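Local structure of protein of Unknown Function (DUF1696) with Pleckstrin-homology Domains (Shewanella loihica PV-4, 3DCX) at residues Ala5-Asp10 with Ala29-Arg34; Ile33-Val38 with Ile47-Val52; Arg43-Asp48 with Val57-Val62. The protein is of unknown function but belongs to a bacterial family with the pleckstrin-homology fold. All coordinates share one frame; numbering follows the deposited sequence. Where two conformers were deposited one is given.

Contact 1 of 3, residues Ala5-Asp10 with Ala29-Arg34; sequences AEVNLD and AYRVIR
Ala5 and Arg31 face each other as an antiparallel hydrogen-bonded pair, and Glu6 opposite Tyr30 is the non-hydrogen-bonded pair beside it, which lays the short strand 5-6 against strand 26-32. Ala5 N reaches Arg31 O at 3.0 Å, and Arg31 N returns to Ala5 O at 2.7 Å along a nearly straight N-H. One residue past the strand, Val7 N still holds Ala29 O at 2.9 Å, but comes from above the carbonyl plane, 37° out of it, as the chain starts to turn off toward helix 9-16. Val7 then works with its CG2 branch, which stands beside its own backbone N and lies 3.8 Å from Arg31 CB, the two side chains crossing at about a right angle. Leu9 brings CD2 down onto Ala29 CB at 3.8 Å, and Leu12 of the same helix also packs on Ala29. On the Glu6 and Tyr30 side, Glu6 CG meets Tyr30 CE1 at 4.1 Å, with carboxylate and ring planes 58° apart; the Tyr30 hydroxyl is bonded to Asp104 N. A water accepts from Ala29 N at 3.1 Å and can donate to Val7 O, though other acceptors compete for its protons. The chemistry is thus mainly backbone pairing with small apolar contacts, which adds an edge strand and ties the start of the helix to the sheet without any salt bridge between the segments.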
loop_
_atom_site.group_PDB
_atom_site.type_symbol
_atom_site.label_atom_id
_atom_site.label_comp_id
_atom_site.label_asym_id
_atom_site.label_seq_id
_atom_site.Cartn_x
_atom_site.Cartn_y
_atom_site.Cartn_z
ATOM N N ALA A 5 26.670 -11.250 18.213
ATOM C CA ALA A 5 26.976 -10.668 19.514
ATOM C C ALA A 5 25.933 -9.597 19.843
ATOM O O ALA A 5 25.593 -8.775 18.988
ATOM C CB ALA A 5 28.359 -10.053 19.484
ATOM N N GLU A 6 25.423 -9.616 21.067
ATOM C CA GLU A 6 24.496 -8.584 21.534
ATOM C C GLU A 6 25.237 -7.254 21.740
ATOM O O GLU A 6 26.360 -7.239 22.228
ATOM C CB GLU A 6 23.808 -9.034 22.825
ATOM C CG GLU A 6 22.390 -8.492 22.996
ATOM C CD GLU A 6 21.678 -9.041 24.244
ATOM O OE1 GLU A 6 21.870 -10.241 24.573
ATOM O OE2 GLU A 6 20.933 -8.264 24.901
ATOM N N VAL A 7 24.604 -6.151 21.349
ATOM C CA VAL A 7 25.207 -4.818 21.438
ATOM C C VAL A 7 24.618 -4.039 22.608
ATOM O O VAL A 7 23.414 -4.074 22.847
ATOM C CB VAL A 7 25.001 -4.022 20.138
ATOM C CG1 VAL A 7 25.585 -2.624 20.265
ATOM C CG2 VAL A 7 25.632 -4.757 18.958
ATOM N N ASN A 8 25.471 -3.346 23.349
ATOM C CA ASN A 8 25.021 -2.536 24.454
ATOM C C ASN A 8 24.114 -1.410 23.974
ATOM O O ASN A 8 24.555 -0.562 23.198
ATOM C CB ASN A 8 26.215 -1.933 25.185
ATOM C CG ASN A 8 25.799 -1.077 26.356
ATOM O OD1 ASN A 8 25.378 0.045 26.180
ATOM N ND2 ASN A 8 25.921 -1.617 27.564
ATOM N N LEU A 9 22.881 -1.392 24.465
ATOM C CA LEU A 9 21.861 -0.477 23.971
ATOM C C LEU A 9 22.009 0.938 24.515
ATOM O O LEU A 9 21.493 1.859 23.920
ATOM C CB LEU A 9 20.462 -1.000 24.303
ATOM C CG LEU A 9 19.994 -2.306 23.652
ATOM C CD1 LEU A 9 18.523 -2.560 24.008
ATOM C CD2 LEU A 9 20.210 -2.289 22.132
ATOM N N ASP A 10 22.708 1.118 25.630
ATOM C CA ASP A 10 22.960 2.453 26.154
ATOM C C ASP A 10 23.944 3.209 25.276
ATOM O O ASP A 10 23.701 4.349 24.920
ATOM C CB ASP A 10 23.491 2.389 27.584
ATOM C CG ASP A 10 22.512 1.762 28.535
ATOM O OD1 ASP A 10 21.367 2.252 28.611
ATOM O OD2 ASP A 10 22.888 0.771 29.193
ATOM N N ALA A 29 19.609 -5.266 19.850
ATOM C CA ALA A 29 20.537 -5.132 18.771
ATOM C C ALA A 29 21.614 -6.194 18.746
ATOM O O ALA A 29 22.177 -6.547 19.770
ATOM C CB ALA A 29 21.167 -3.735 18.768
ATOM N N TYR A 30 21.909 -6.665 17.532
ATOM C CA TYR A 30 22.928 -7.679 17.332
ATOM C C TYR A 30 23.978 -7.202 16.325
ATOM O O TYR A 30 23.674 -6.536 15.336
ATOM C CB TYR A 30 22.301 -8.991 16.857
ATOM C CG TYR A 30 21.371 -9.619 17.862
ATOM C CD1 TYR A 30 21.877 -10.301 18.969
ATOM C CD2 TYR A 30 19.988 -9.523 17.728
ATOM C CE1 TYR A 30 21.021 -10.876 19.923
ATOM C CE2 TYR A 30 19.120 -10.119 18.681
ATOM C CZ TYR A 30 19.648 -10.776 19.766
ATOM O OH TYR A 30 18.820 -11.351 20.718
ATOM N N ARG A 31 25.222 -7.571 16.584
ATOM C CA ARG A 31 26.285 -7.394 15.619
ATOM C C ARG A 31 26.736 -8.728 15.001
ATOM O O ARG A 31 26.848 -9.761 15.663
ATOM C CB ARG A 31 27.466 -6.692 16.274
ATOM C CG ARG A 31 28.462 -6.126 15.268
ATOM C CD ARG A 31 29.834 -5.966 15.874
ATOM N NE ARG A 31 30.022 -4.692 16.544
ATOM C CZ ARG A 31 29.814 -4.474 17.837
ATOM N NH1 ARG A 31 29.384 -5.450 18.637
ATOM N NH2 ARG A 31 30.035 -3.263 18.325
ATOM N N VAL A 32 26.981 -8.706 13.708
ATOM C CA VAL A 32 27.634 -9.828 13.049
ATOM C C VAL A 32 28.845 -9.228 12.341
ATOM O O VAL A 32 28.703 -8.551 11.323
ATOM C CB VAL A 32 26.688 -10.605 12.081
ATOM C CG1 VAL A 32 27.463 -11.708 11.344
ATOM C CG2 VAL A 32 25.542 -11.219 12.858
ATOM N N ILE A 33 30.022 -9.439 12.932
ATOM C CA ILE A 33 31.286 -8.850 12.460
ATOM C C ILE A 33 31.193 -7.311 12.479
ATOM O O ILE A 33 31.235 -6.713 13.546
ATOM C CB ILE A 33 31.758 -9.430 11.087
ATOM C CG1 ILE A 33 31.810 -10.968 11.127
ATOM C CG2 ILE A 33 33.160 -8.923 10.760
ATOM C CD1 ILE A 33 31.722 -11.640 9.745
ATOM N N ARG A 34 31.050 -6.659 11.329
ATOM C CA ARG A 34 30.915 -5.192 11.295
ATOM C C ARG A 34 29.464 -4.702 11.133
ATOM O O ARG A 34 29.179 -3.523 11.332
ATOM C CB ARG A 34 31.698 -4.608 10.130
ATOM C CG ARG A 34 33.128 -4.990 10.059
ATOM C CD ARG A 34 33.820 -4.198 8.948
ATOM N NE ARG A 34 33.235 -4.413 7.612
ATOM C CZ ARG A 34 33.933 -4.319 6.475
ATOM N NH1 ARG A 34 35.221 -3.993 6.502
ATOM N NH2 ARG A 34 33.348 -4.539 5.308
HETATM O O HOH W 1 20.825 -5.607 22.635
#

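Contact 2 of 3, residues Ile33-Val38 with Ile47-Val52; sequences IRDMFV and IDKQGV
Met36 (a selenomethionine) and Ile47 form an antiparallel hydrogen-bonded pair, with Met36 N to Ile47 O and Ile47 N to Met36 O both 2.9 Å; the axes of 35-38 and 47-50 approach to 4.9 Å, with 171° between their directions. The CB atoms of Met36 and Ile47 meet at 4.1 Å on one face of the sheet. Toward the open end, past this pair, side chains take over from the backbone ladder. Asp35 swings its carboxylate back beside its own N (chi1 -62°), and OD1 accepts Lys49 N at 2.9 Å, met from above the carboxylate plane by an almost straight N-H. Arg34 reaches farther along: NH1 and NH2 grip Gly51 O end-on, each at 2.9 Å though with bent N-H directions, while NH2 adds a weak bond to Lys49 O. The arginine stem passes obliquely over the lysine, NE lying 4.0 Å from Lys49 CB. One water ties Arg34 NE, Asp35 OD1 and Lys49 O together; another donates to Met36 O and, in the conformer given, to Asp48 OD1. This is the open end of an antiparallel beta hairpin, strands 35-40 and 43-50, within the meandering sheet of the PH fold.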
loop_
_atom_site.group_PDB
_atom_site.type_symbol
_atom_site.label_atom_id
_atom_site.label_comp_id
_atom_site.label_asym_id
_atom_site.label_seq_id
_atom_site.Cartn_x
_atom_site.Cartn_y
_atom_site.Cartn_z
ATOM N N ILE A 33 30.022 -9.439 12.932
ATOM C CA ILE A 33 31.286 -8.850 12.460
ATOM C C ILE A 33 31.193 -7.311 12.479
ATOM O O ILE A 33 31.235 -6.713 13.546
ATOM C CB ILE A 33 31.758 -9.430 11.087
ATOM C CG1 ILE A 33 31.810 -10.968 11.127
ATOM C CG2 ILE A 33 33.160 -8.923 10.760
ATOM C CD1 ILE A 33 31.722 -11.640 9.745
ATOM N N ARG A 34 31.050 -6.659 11.329
ATOM C CA ARG A 34 30.915 -5.192 11.295
ATOM C C ARG A 34 29.464 -4.702 11.133
ATOM O O ARG A 34 29.179 -3.523 11.332
ATOM C CB ARG A 34 31.698 -4.608 10.130
ATOM C CG ARG A 34 33.128 -4.990 10.059
ATOM C CD ARG A 34 33.820 -4.198 8.948
ATOM N NE ARG A 34 33.235 -4.413 7.612
ATOM C CZ ARG A 34 33.933 -4.319 6.475
ATOM N NH1 ARG A 34 35.221 -3.993 6.502
ATOM N NH2 ARG A 34 33.348 -4.539 5.308
ATOM N N ASP A 35 28.575 -5.594 10.735
ATOM C CA ASP A 35 27.200 -5.253 10.421
ATOM C C ASP A 35 26.340 -5.365 11.679
ATOM O O ASP A 35 26.681 -6.085 12.612
ATOM C CB ASP A 35 26.672 -6.182 9.324
ATOM C CG ASP A 35 27.441 -6.051 8.015
ATOM O OD1 ASP A 35 28.130 -5.021 7.816
ATOM O OD2 ASP A 35 27.363 -6.983 7.175
HETATM N N MSE A 36 25.239 -4.626 11.697
HETATM C CA MSE A 36 24.325 -4.604 12.815
HETATM C C MSE A 36 22.884 -4.693 12.376
HETATM O O MSE A 36 22.492 -4.183 11.323
HETATM C CB MSE A 36 24.502 -3.331 13.616
HETATM C CG MSE A 36 25.262 -3.506 14.863
HETATM SE SE MSE A 36 25.164 -1.876 15.881
HETATM C CE MSE A 36 26.977 -1.788 16.206
ATOM N N PHE A 37 22.109 -5.379 13.204
ATOM C CA PHE A 37 20.683 -5.521 13.035
ATOM C C PHE A 37 20.030 -4.942 14.299
ATOM O O PHE A 37 20.185 -5.490 15.399
ATOM C CB PHE A 37 20.388 -7.000 12.881
ATOM C CG PHE A 37 19.093 -7.296 12.224
ATOM C CD1 PHE A 37 17.921 -7.228 12.921
ATOM C CD2 PHE A 37 19.047 -7.640 10.891
ATOM C CE1 PHE A 37 16.705 -7.517 12.305
ATOM C CE2 PHE A 37 17.831 -7.927 10.273
ATOM C CZ PHE A 37 16.664 -7.877 11.001
ATOM N N VAL A 38 19.345 -3.808 14.153
ATOM C CA VAL A 38 18.848 -3.079 15.315
ATOM C C VAL A 38 17.327 -3.100 15.311
ATOM O O VAL A 38 16.711 -2.822 14.283
ATOM C CB VAL A 38 19.396 -1.654 15.324
ATOM C CG1 VAL A 38 18.875 -0.855 16.548
ATOM C CG2 VAL A 38 20.915 -1.713 15.307
ATOM N N ILE A 47 22.364 -1.978 9.435
ATOM C CA ILE A 47 23.622 -1.267 9.192
ATOM C C ILE A 47 24.635 -2.194 8.528
ATOM O O ILE A 47 25.169 -3.103 9.175
ATOM C CB ILE A 47 24.209 -0.730 10.502
ATOM C CG1 ILE A 47 23.185 0.178 11.206
ATOM C CG2 ILE A 47 25.544 0.000 10.220
ATOM C CD1 ILE A 47 23.626 0.737 12.550
ATOM N N ASP A 48 24.875 -1.982 7.239
ATOM C CA ASP A 48 25.773 -2.824 6.494
ATOM C C ASP A 48 26.996 -1.984 6.097
ATOM O O ASP A 48 26.863 -0.867 5.590
ATOM C CB ASP A 48 25.049 -3.432 5.278
ATOM C CG ASP A 48 23.773 -4.245 5.664
ATOM O OD1 ASP A 48 23.715 -4.868 6.752
ATOM O OD2 ASP A 48 22.810 -4.251 4.857
ATOM N N LYS A 49 28.177 -2.527 6.347
ATOM C CA LYS A 49 29.428 -1.870 5.965
ATOM C C LYS A 49 30.128 -2.708 4.887
ATOM O O LYS A 49 30.128 -3.945 4.935
ATOM C CB LYS A 49 30.327 -1.653 7.178
ATOM C CG LYS A 49 29.638 -0.922 8.346
ATOM C CD LYS A 49 30.631 -0.622 9.449
ATOM C CE LYS A 49 30.198 0.534 10.319
ATOM N NZ LYS A 49 31.340 0.977 11.125
ATOM N N GLN A 50 30.702 -2.025 3.911
ATOM C CA GLN A 50 31.423 -2.679 2.836
ATOM C C GLN A 50 32.796 -2.055 2.642
ATOM O O GLN A 50 33.033 -0.924 3.056
ATOM C CB GLN A 50 30.613 -2.576 1.543
ATOM C CG GLN A 50 29.380 -3.477 1.521
ATOM C CD GLN A 50 28.526 -3.224 0.310
ATOM O OE1 GLN A 50 28.020 -2.107 0.110
ATOM N NE2 GLN A 50 28.352 -4.259 -0.520
ATOM N N GLY A 51 33.670 -2.809 1.993
ATOM C CA GLY A 51 35.013 -2.366 1.639
ATOM C C GLY A 51 35.961 -2.890 2.685
ATOM O O GLY A 51 35.520 -3.325 3.733
ATOM N N VAL A 52 37.256 -2.853 2.414
ATOM C CA VAL A 52 38.264 -3.284 3.375
ATOM C C VAL A 52 38.180 -2.469 4.672
ATOM O O VAL A 52 38.237 -3.041 5.762
ATOM C CB VAL A 52 39.689 -3.210 2.768
ATOM C CG1 VAL A 52 40.781 -3.590 3.803
ATOM C CG2 VAL A 52 39.762 -4.105 1.571
HETATM O O HOH W 2 30.681 -6.206 6.723
HETATM O O HOH W 3 22.593 -5.770 8.863
#

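Contact 3 of 3, residues Arg43-Asp48 with Val57-Val62; sequences RLILID and VSYHSV
Leu44 to Asp48 pair with Val62 to Ser58 in the antiparallel beta hairpin of strands 43-50 and 56-63, part of the PH-fold sheet. The backbone bonds come in three pairs: Leu44 with Val62, Leu46 with His60, and Asp48 with Ser58. Of these, His60 N to Leu46 O is almost perfectly straight (178°), whereas Leu44 N meets Val62 O from above the carbonyl plane. Between them, at the non-hydrogen-bonded pairs, CA-H groups of Ile45 and Ile47 point to His60 O and Ser58 O.

On the face of Ile45, Ile47, Tyr59 and Ser61, Ile47 and Tyr59 lie side by side and point the same way: CG1 sits over one face of the ring in a CH-pi contact, 4.1 Å from the centroid, while CG2 reaches Tyr59 CE1 at 3.7 Å and Val57 CG1 at 4.1 Å. The other face carries Leu44, Leu46 and Val62, where Leu44 and Val62 pack on strand 82-88 of the second sheet. There Val62 CG2 lies over the centre of the His60 ring within its own strand, and His60 NE2 is hydrogen-bonded to His69 of the second subunit. Residues Ser58 to Ser61 also pair with a strand of that subunit, carrying the sheet across the interface.

The polar contacts lie toward the two ends. A water lies within hydrogen-bonding distance of Leu46 O (2.7 Å) and Ser58 OG (3.0 Å), and cannot serve every acceptor near it at once. At the other end Arg43, whose CG sits between backbone N and carbonyl carbon (chi1 56°), extends past Ser61; its NH2 forms a salt bridge with Glu24. Ile45 CD1 lies over one face of the guanidinium, toward its rim, and at its edge Arg43 NH1 donates in plane to Ser61 OG at 2.8 Å.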
loop_
_atom_site.group_PDB
_atom_site.type_symbol
_atom_site.label_atom_id
_atom_site.label_comp_id
_atom_site.label_asym_id
_atom_site.label_seq_id
_atom_site.Cartn_x
_atom_site.Cartn_y
_atom_site.Cartn_z
ATOM N N ARG A 43 11.038 0.515 14.019
ATOM C CA ARG A 43 11.643 -0.011 12.794
ATOM C C ARG A 43 12.780 -0.955 13.092
ATOM O O ARG A 43 13.311 -0.986 14.190
ATOM C CB ARG A 43 12.203 1.150 11.938
ATOM C CG ARG A 43 13.205 2.012 12.702
ATOM C CD ARG A 43 14.004 3.015 11.851
ATOM N NE ARG A 43 14.418 4.129 12.723
ATOM C CZ ARG A 43 15.057 5.224 12.331
ATOM N NH1 ARG A 43 15.445 5.394 11.066
ATOM N NH2 ARG A 43 15.325 6.173 13.222
ATOM N N LEU A 44 13.200 -1.683 12.068
ATOM C CA LEU A 44 14.519 -2.271 12.063
ATOM C C LEU A 44 15.444 -1.279 11.377
ATOM O O LEU A 44 15.046 -0.625 10.400
ATOM C CB LEU A 44 14.540 -3.575 11.299
ATOM C CG LEU A 44 13.404 -4.561 11.565
ATOM C CD1 LEU A 44 13.506 -5.690 10.541
ATOM C CD2 LEU A 44 13.426 -5.094 12.985
ATOM N N ILE A 45 16.662 -1.161 11.901
ATOM C CA ILE A 45 17.758 -0.481 11.236
ATOM C C ILE A 45 18.805 -1.541 10.873
ATOM O O ILE A 45 19.325 -2.273 11.739
ATOM C CB ILE A 45 18.354 0.657 12.086
ATOM C CG1 ILE A 45 17.252 1.606 12.550
ATOM C CG2 ILE A 45 19.417 1.478 11.256
ATOM C CD1 ILE A 45 17.708 2.632 13.626
ATOM N N LEU A 46 19.079 -1.669 9.579
ATOM C CA LEU A 46 20.064 -2.614 9.121
ATOM C C LEU A 46 21.278 -1.807 8.694
ATOM O O LEU A 46 21.212 -1.015 7.755
ATOM C CB LEU A 46 19.528 -3.485 7.977
ATOM C CG LEU A 46 18.107 -4.061 8.059
ATOM C CD1 LEU A 46 17.991 -5.197 7.071
ATOM C CD2 LEU A 46 17.743 -4.526 9.450
ATOM N N ILE A 47 22.364 -1.978 9.435
ATOM C CA ILE A 47 23.622 -1.267 9.192
ATOM C C ILE A 47 24.635 -2.194 8.528
ATOM O O ILE A 47 25.169 -3.103 9.175
ATOM C CB ILE A 47 24.209 -0.730 10.502
ATOM C CG1 ILE A 47 23.185 0.178 11.206
ATOM C CG2 ILE A 47 25.544 0.000 10.220
ATOM C CD1 ILE A 47 23.626 0.737 12.550
ATOM N N ASP A 48 24.875 -1.982 7.239
ATOM C CA ASP A 48 25.773 -2.824 6.494
ATOM C C ASP A 48 26.996 -1.984 6.097
ATOM O O ASP A 48 26.863 -0.867 5.590
ATOM C CB ASP A 48 25.049 -3.432 5.278
ATOM C CG ASP A 48 23.773 -4.245 5.664
ATOM O OD1 ASP A 48 23.715 -4.868 6.752
ATOM O OD2 ASP A 48 22.810 -4.251 4.857
ATOM N N VAL A 57 28.986 2.657 4.032
ATOM C CA VAL A 57 28.012 2.273 5.070
ATOM C C VAL A 57 26.604 2.607 4.624
ATOM O O VAL A 57 26.376 3.680 4.113
ATOM C CB VAL A 57 28.285 2.993 6.409
ATOM C CG1 VAL A 57 27.297 2.534 7.487
ATOM C CG2 VAL A 57 29.718 2.745 6.882
ATOM N N SER A 58 25.675 1.668 4.784
ATOM C CA SER A 58 24.275 1.974 4.615
ATOM C C SER A 58 23.469 1.757 5.884
ATOM O O SER A 58 23.703 0.833 6.649
ATOM C CB SER A 58 23.659 1.194 3.463
ATOM O OG SER A 58 23.929 -0.167 3.594
ATOM N N TYR A 59 22.513 2.637 6.101
ATOM C CA TYR A 59 21.519 2.462 7.150
ATOM C C TYR A 59 20.171 2.308 6.448
ATOM O O TYR A 59 19.650 3.272 5.882
ATOM C CB TYR A 59 21.468 3.685 8.078
ATOM C CG TYR A 59 22.612 3.883 9.061
ATOM C CD1 TYR A 59 23.901 3.408 8.832
ATOM C CD2 TYR A 59 22.393 4.588 10.225
ATOM C CE1 TYR A 59 24.926 3.630 9.765
ATOM C CE2 TYR A 59 23.376 4.805 11.144
ATOM C CZ TYR A 59 24.642 4.353 10.917
ATOM O OH TYR A 59 25.589 4.621 11.891
ATOM N N HIS A 60 19.652 1.087 6.459
ATOM C CA HIS A 60 18.369 0.772 5.875
ATOM C C HIS A 60 17.344 0.672 7.004
ATOM O O HIS A 60 17.425 -0.217 7.863
ATOM C CB HIS A 60 18.480 -0.533 5.089
ATOM C CG HIS A 60 17.259 -0.866 4.297
ATOM N ND1 HIS A 60 17.040 -2.118 3.774
ATOM C CD2 HIS A 60 16.158 -0.139 4.007
ATOM C CE1 HIS A 60 15.870 -2.134 3.156
ATOM N NE2 HIS A 60 15.313 -0.944 3.286
ATOM N N SER A 61 16.383 1.590 7.004
ATOM C CA SER A 61 15.253 1.551 7.954
ATOM C C SER A 61 14.059 0.795 7.391
ATOM O O SER A 61 13.538 1.129 6.301
ATOM C CB SER A 61 14.817 2.961 8.339
ATOM O OG SER A 61 15.878 3.668 8.962
ATOM N N VAL A 62 13.630 -0.228 8.131
ATOM C CA VAL A 62 12.431 -0.971 7.798
ATOM C C VAL A 62 11.403 -0.787 8.904
ATOM O O VAL A 62 11.492 -1.471 9.933
ATOM C CB VAL A 62 12.696 -2.452 7.565
ATOM C CG1 VAL A 62 11.425 -3.086 6.942
ATOM C CG2 VAL A 62 13.896 -2.623 6.657
HETATM O O HOH W 4 21.886 -1.649 5.215
#

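Overall arrangement
All three contacts belong to one antiparallel five-stranded sheet and follow the chain across it. Contact 1 adds the outer strand 5-6 to strand 26-32; contact 2 joins 35-40 to 43-50, and contact 3 joins 43-50 to 56-63. Contacts 1 and 2 share the turn residues Ile33 and Arg34 and meet through a probable hydrogen bond from Phe37 N to Tyr30 O; contacts 2 and 3 share Ile47 and Asp48. Contact 2 lies at the surface and relies on charged side chains, carbonyls and water. Contact 1 is partly buried and mostly backbone, while contact 3, with the most buried residues, has the longest ladder and borders the second subunit.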